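Local coordinates for protein adenosyl-chloride synthase (Thermotoga maritima, PDB 2ZBV) that probably acts on S-adenosyl-L-methionine, as a member of the SAM hydrolase and SAM-dependent halogenase family, and binds adenosine, at residues A106-I111 against L153-L158; F88-P91 against V95-V98. All blocks are in the same frame, centred on the assembly; numbering follows the deposited sequence.

Contact 1 of 2, residues A106-I111 against L153-L158; sequences AEIREI and LSYEVL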
loop_
_atom_site.group_PDB
_atom_site.type_symbol
_atom_site.label_atom_id
_atom_site.label_comp_id
_atom_site.label_asym_id
_atom_site.label_seq_id
_atom_site.Cartn_x
_atom_site.Cartn_y
_atom_site.Cartn_z
ATOM N N ALA A 106 -28.840 14.494 -4.337
ATOM C CA ALA A 106 -29.770 15.052 -3.370
ATOM C C ALA A 106 -29.438 16.514 -3.074
ATOM O O ALA A 106 -30.330 17.353 -2.951
ATOM C CB ALA A 106 -29.733 14.234 -2.082
ATOM N N GLU A 107 -28.149 16.820 -2.980
ATOM C CA GLU A 107 -27.720 18.177 -2.666
ATOM C C GLU A 107 -26.231 18.364 -2.925
ATOM O O GLU A 107 -25.445 17.442 -2.706
ATOM C CB GLU A 107 -28.012 18.457 -1.194
ATOM C CG GLU A 107 -27.634 19.829 -0.692
ATOM C CD GLU A 107 -27.936 19.982 0.790
ATOM O OE1 GLU A 107 -29.055 19.612 1.207
ATOM O OE2 GLU A 107 -27.065 20.468 1.540
ATOM N N ILE A 108 -25.858 19.560 -3.381
ATOM C CA ILE A 108 -24.462 19.895 -3.646
ATOM C C ILE A 108 -24.115 21.220 -2.957
ATOM O O ILE A 108 -24.846 22.204 -3.081
ATOM C CB ILE A 108 -24.181 20.078 -5.146
ATOM C CG1 ILE A 108 -24.726 18.897 -5.945
ATOM C CG2 ILE A 108 -22.680 20.195 -5.371
ATOM C CD1 ILE A 108 -24.633 19.107 -7.450
ATOM N N ARG A 109 -22.997 21.231 -2.241
ATOM C CA ARG A 109 -22.530 22.417 -1.524
ATOM C C ARG A 109 -21.131 22.798 -1.995
ATOM O O ARG A 109 -20.320 21.928 -2.326
ATOM C CB ARG A 109 -22.435 22.129 -0.025
ATOM C CG ARG A 109 -23.734 21.772 0.647
ATOM C CD ARG A 109 -24.465 23.022 1.038
ATOM N NE ARG A 109 -25.823 22.736 1.470
ATOM C CZ ARG A 109 -26.676 23.663 1.887
ATOM N NH1 ARG A 109 -26.298 24.932 1.933
ATOM N NH2 ARG A 109 -27.908 23.323 2.234
ATOM N N GLU A 110 -20.846 24.094 -2.035
ATOM C CA GLU A 110 -19.509 24.517 -2.390
ATOM C C GLU A 110 -18.818 24.694 -1.045
ATOM O O GLU A 110 -19.432 25.155 -0.078
ATOM C CB GLU A 110 -19.517 25.836 -3.163
ATOM C CG GLU A 110 -18.117 26.430 -3.328
ATOM C CD GLU A 110 -18.046 27.492 -4.406
ATOM O OE1 GLU A 110 -19.100 28.080 -4.734
ATOM O OE2 GLU A 110 -16.930 27.744 -4.917
ATOM N N ILE A 111 -17.560 24.289 -0.963
ATOM C CA ILE A 111 -16.815 24.419 0.272
ATOM C C ILE A 111 -16.377 25.880 0.392
ATOM O O ILE A 111 -15.463 26.324 -0.302
ATOM C CB ILE A 111 -15.583 23.478 0.266
ATOM C CG1 ILE A 111 -16.057 22.018 0.151
ATOM C CG2 ILE A 111 -14.754 23.680 1.527
ATOM C CD1 ILE A 111 -14.940 20.989 0.071
ATOM N N LEU A 153 -26.371 24.400 -8.063
ATOM C CA LEU A 153 -27.447 23.745 -8.793
ATOM C C LEU A 153 -26.917 22.817 -9.875
ATOM O O LEU A 153 -27.668 22.026 -10.453
ATOM C CB LEU A 153 -28.376 24.798 -9.405
ATOM C CG LEU A 153 -28.921 25.828 -8.408
ATOM C CD1 LEU A 153 -29.846 26.790 -9.135
ATOM C CD2 LEU A 153 -29.661 25.122 -7.266
ATOM N N SER A 154 -25.621 22.912 -10.147
ATOM C CA SER A 154 -25.008 22.070 -11.157
ATOM C C SER A 154 -23.609 21.642 -10.739
ATOM O O SER A 154 -23.054 22.137 -9.753
ATOM C CB SER A 154 -24.942 22.800 -12.500
ATOM O OG SER A 154 -24.097 23.935 -12.417
ATOM N N TYR A 155 -23.050 20.715 -11.506
ATOM C CA TYR A 155 -21.720 20.194 -11.248
ATOM C C TYR A 155 -21.158 19.751 -12.592
ATOM O O TYR A 155 -21.918 19.440 -13.503
ATOM C CB TYR A 155 -21.820 19.015 -10.276
ATOM C CG TYR A 155 -22.618 17.844 -10.808
ATOM C CD1 TYR A 155 -21.991 16.820 -11.508
ATOM C CD2 TYR A 155 -24.001 17.767 -10.627
ATOM C CE1 TYR A 155 -22.709 15.744 -12.014
ATOM C CE2 TYR A 155 -24.735 16.687 -11.134
ATOM C CZ TYR A 155 -24.075 15.681 -11.827
ATOM O OH TYR A 155 -24.760 14.601 -12.335
ATOM N N GLU A 156 -19.835 19.746 -12.726
ATOM C CA GLU A 156 -19.207 19.337 -13.978
ATOM C C GLU A 156 -19.444 17.852 -14.213
ATOM O O GLU A 156 -19.344 17.046 -13.293
ATOM C CB GLU A 156 -17.703 19.619 -13.947
ATOM C CG GLU A 156 -17.340 21.100 -14.000
ATOM C CD GLU A 156 -17.763 21.759 -15.304
ATOM O OE1 GLU A 156 -17.311 21.303 -16.374
ATOM O OE2 GLU A 156 -18.550 22.731 -15.262
ATOM N N VAL A 157 -19.757 17.497 -15.451
ATOM C CA VAL A 157 -20.018 16.109 -15.801
ATOM C C VAL A 157 -19.062 15.616 -16.877
ATOM O O VAL A 157 -18.772 16.332 -17.830
ATOM C CB VAL A 157 -21.464 15.934 -16.317
ATOM C CG1 VAL A 157 -21.693 14.499 -16.757
ATOM C CG2 VAL A 157 -22.455 16.321 -15.224
ATOM N N LEU A 158 -18.573 14.391 -16.709
ATOM C CA LEU A 158 -17.673 13.783 -17.679
ATOM C C LEU A 158 -18.497 13.253 -18.843
ATOM O O LEU A 158 -19.430 12.471 -18.645
ATOM C CB LEU A 158 -16.906 12.615 -17.053
ATOM C CG LEU A 158 -15.778 12.925 -16.071
ATOM C CD1 LEU A 158 -15.155 11.618 -15.591
ATOM C CD2 LEU A 158 -14.731 13.794 -16.757
#
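I108 and Y155 carry this contact almost alone: the terminal methyl CD1 of I108 lies 3.5 Å from CD2 of the Y155 ring, approaching it obliquely. The same methyl comes within 4.0 Å of Y155 CB, so it nestles where the ring joins its stem, and the two side chains cross at about a right angle. Backbone lies close by as well, with the carbonyl oxygen of S154 4.1 Å from I108 CD1. No hydrogen bond passes between the segments here; the interaction is apolar. Isoleucine suits a strand because beta-branched residues favour extended backbone conformations, while its longer arm carries CD1 out to the tyrosine. Y155 holds CG between its backbone N and carbonyl carbon (chi1 62°), with CB and CD2 both beside I108 CD1.

Further out, Y155 also touches M80 of strand 77-82, A100 of helix 97-103 and D92, so its ring sits among sheet, helix and loop. Backbone bonds pair I108 with L152 and E110 with D150, and the D92 side chain accepts from E156 N through OD1. E107 and R109 form a salt bridge within their own strand, R109 NE to E107 OE2 at 2.6 Å with an N-H...O angle of 162°. The oxygen lies in the guanidinium plane, although the arginine meets the carboxylate from above its plane, 39° out. R109 NH1 bonds to the carbonyl oxygen of G149, so the guanidinium links the strand to the incoming loop. Where A106 and E107 both face K81, strand 105-110 carries a classic beta bulge. It is one of the two edge strands of the mixed sheet in the N-terminal domain; the chain leading into 153-158 runs along its edge, joining sheet to loop far from the adenosine sites.

Contact 2 of 2, residues F88-P91 against V95-V98; sequences FVAP and VLTV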
loop_
_atom_site.group_PDB
_atom_site.type_symbol
_atom_site.label_atom_id
_atom_site.label_comp_id
_atom_site.label_asym_id
_atom_site.label_seq_id
_atom_site.Cartn_x
_atom_site.Cartn_y
_atom_site.Cartn_z
ATOM N N PHE A 88 -19.769 12.885 -0.535
ATOM C CA PHE A 88 -18.550 12.947 -1.346
ATOM C C PHE A 88 -17.890 14.313 -1.318
ATOM O O PHE A 88 -18.465 15.302 -1.773
ATOM C CB PHE A 88 -18.864 12.585 -2.794
ATOM C CG PHE A 88 -19.482 11.230 -2.953
ATOM C CD1 PHE A 88 -18.689 10.111 -3.198
ATOM C CD2 PHE A 88 -20.857 11.059 -2.799
ATOM C CE1 PHE A 88 -19.257 8.834 -3.282
ATOM C CE2 PHE A 88 -21.435 9.785 -2.883
ATOM C CZ PHE A 88 -20.634 8.673 -3.123
ATOM N N VAL A 89 -16.679 14.346 -0.777
ATOM C CA VAL A 89 -15.876 15.555 -0.686
ATOM C C VAL A 89 -14.877 15.469 -1.840
ATOM O O VAL A 89 -13.997 14.601 -1.839
ATOM C CB VAL A 89 -15.124 15.590 0.651
ATOM C CG1 VAL A 89 -14.267 16.855 0.746
ATOM C CG2 VAL A 89 -16.127 15.510 1.797
ATOM N N ALA A 90 -15.010 16.360 -2.820
ATOM C CA ALA A 90 -14.134 16.314 -3.983
ATOM C C ALA A 90 -14.115 17.579 -4.838
ATOM O O ALA A 90 -14.912 18.501 -4.642
ATOM C CB ALA A 90 -14.539 15.137 -4.857
ATOM N N PRO A 91 -13.176 17.643 -5.795
ATOM C CA PRO A 91 -13.106 18.813 -6.669
ATOM C C PRO A 91 -14.219 18.673 -7.699
ATOM O O PRO A 91 -14.623 17.556 -8.039
ATOM C CB PRO A 91 -11.717 18.695 -7.295
ATOM C CG PRO A 91 -11.495 17.209 -7.346
ATOM C CD PRO A 91 -11.990 16.782 -5.979
ATOM N N VAL A 95 -15.137 13.906 -11.350
ATOM C CA VAL A 95 -14.839 12.634 -10.693
ATOM C C VAL A 95 -16.085 12.004 -10.041
ATOM O O VAL A 95 -16.177 10.779 -9.912
ATOM C CB VAL A 95 -13.685 12.781 -9.646
ATOM C CG1 VAL A 95 -14.126 13.633 -8.441
ATOM C CG2 VAL A 95 -13.228 11.398 -9.194
ATOM N N LEU A 96 -17.059 12.832 -9.662
ATOM C CA LEU A 96 -18.287 12.329 -9.038
ATOM C C LEU A 96 -19.388 12.030 -10.050
ATOM O O LEU A 96 -20.539 11.804 -9.671
ATOM C CB LEU A 96 -18.819 13.334 -8.011
ATOM C CG LEU A 96 -17.880 13.677 -6.850
ATOM C CD1 LEU A 96 -18.567 14.643 -5.891
ATOM C CD2 LEU A 96 -17.464 12.392 -6.131
ATOM N N THR A 97 -19.030 12.016 -11.331
ATOM C CA THR A 97 -19.989 11.763 -12.402
ATOM C C THR A 97 -20.795 10.471 -12.269
ATOM O O THR A 97 -22.028 10.493 -12.376
ATOM C CB THR A 97 -19.295 11.743 -13.780
ATOM O OG1 THR A 97 -18.838 13.057 -14.106
ATOM C CG2 THR A 97 -20.254 11.270 -14.864
ATOM N N VAL A 98 -20.110 9.351 -12.035
ATOM C CA VAL A 98 -20.793 8.066 -11.936
ATOM C C VAL A 98 -21.704 7.924 -10.714
ATOM O O VAL A 98 -22.849 7.497 -10.854
ATOM C CB VAL A 98 -19.785 6.884 -11.987
ATOM C CG1 VAL A 98 -20.542 5.561 -12.138
ATOM C CG2 VAL A 98 -18.814 7.066 -13.164
HETATM O O HOH W 1 -16.868 15.911 -9.275
#
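L96 packs its branched end against F88 and A90 where a strand-to-helix connection turns back over the mixed sheet of the N-terminal domain: strand 87-91 ends, a short loop follows, and helix 97-103 starts with L96 as its N-cap residue. F88 and L96 cross obliquely. Both leucine methyls rest against F88 CB, CD2 at 3.6 Å and CD1 at 3.7 Å, and CD2 also reaches the near part of the ring, 3.9 Å from F88 CD1. With its CG anti to the carbonyl carbon (chi1 -58°), the phenylalanine carries its ring away from this contact, toward F63 on the neighbouring strand, whose ring plane it meets at about 10°. CB and the near part of the ring are thus left to the leucine.

Two residues along, A90 presents just a methyl, and so small a residue leaves room for V95 and L96 together: CG of L96 lies 4.2 Å from A90 CB and CG1 of V95 lies 3.9 Å from it. V95 turns CG1 into the position between its backbone N and carbonyl carbon (chi1 68°), and there it also packs against P91 O. Around them, L50 and A46 of helix 43-54 touch L96 and V95, burying the cluster, while P91 also touches D68, an adenosine-binding residue. An alanine in place of L96 would probably leave F88 CB without its two methyl neighbours and open a gap between strand and helix start.

The end of the strand and the helix start are also bridged by solvent. A single water donates a hydrogen bond to P91 O at 3.0 Å and accepts one from L96 N at 3.1 Å.

Both contacts reach the same six-stranded sheet, their centres 9 Å apart; contact 2 and strand 105-110 lie within the N-terminal domain. Along the chain they come in series: contact 2 spans strand 87-91 and the start of helix 97-103, and strand 105-110 of contact 1 follows that helix, meeting a loop that arrives much later, after helix 127-140. They touch directly where L158 N lies 2.9 Å from T97 OG1, a probable hydrogen bond. Strand 77-82 separates the two strands in the sheet. Contact 1 lies at the 105-110 edge, so the late loop is tied to the helix start beside strand 87-91, which leads to P91 next to D68 of the adenosine pocket.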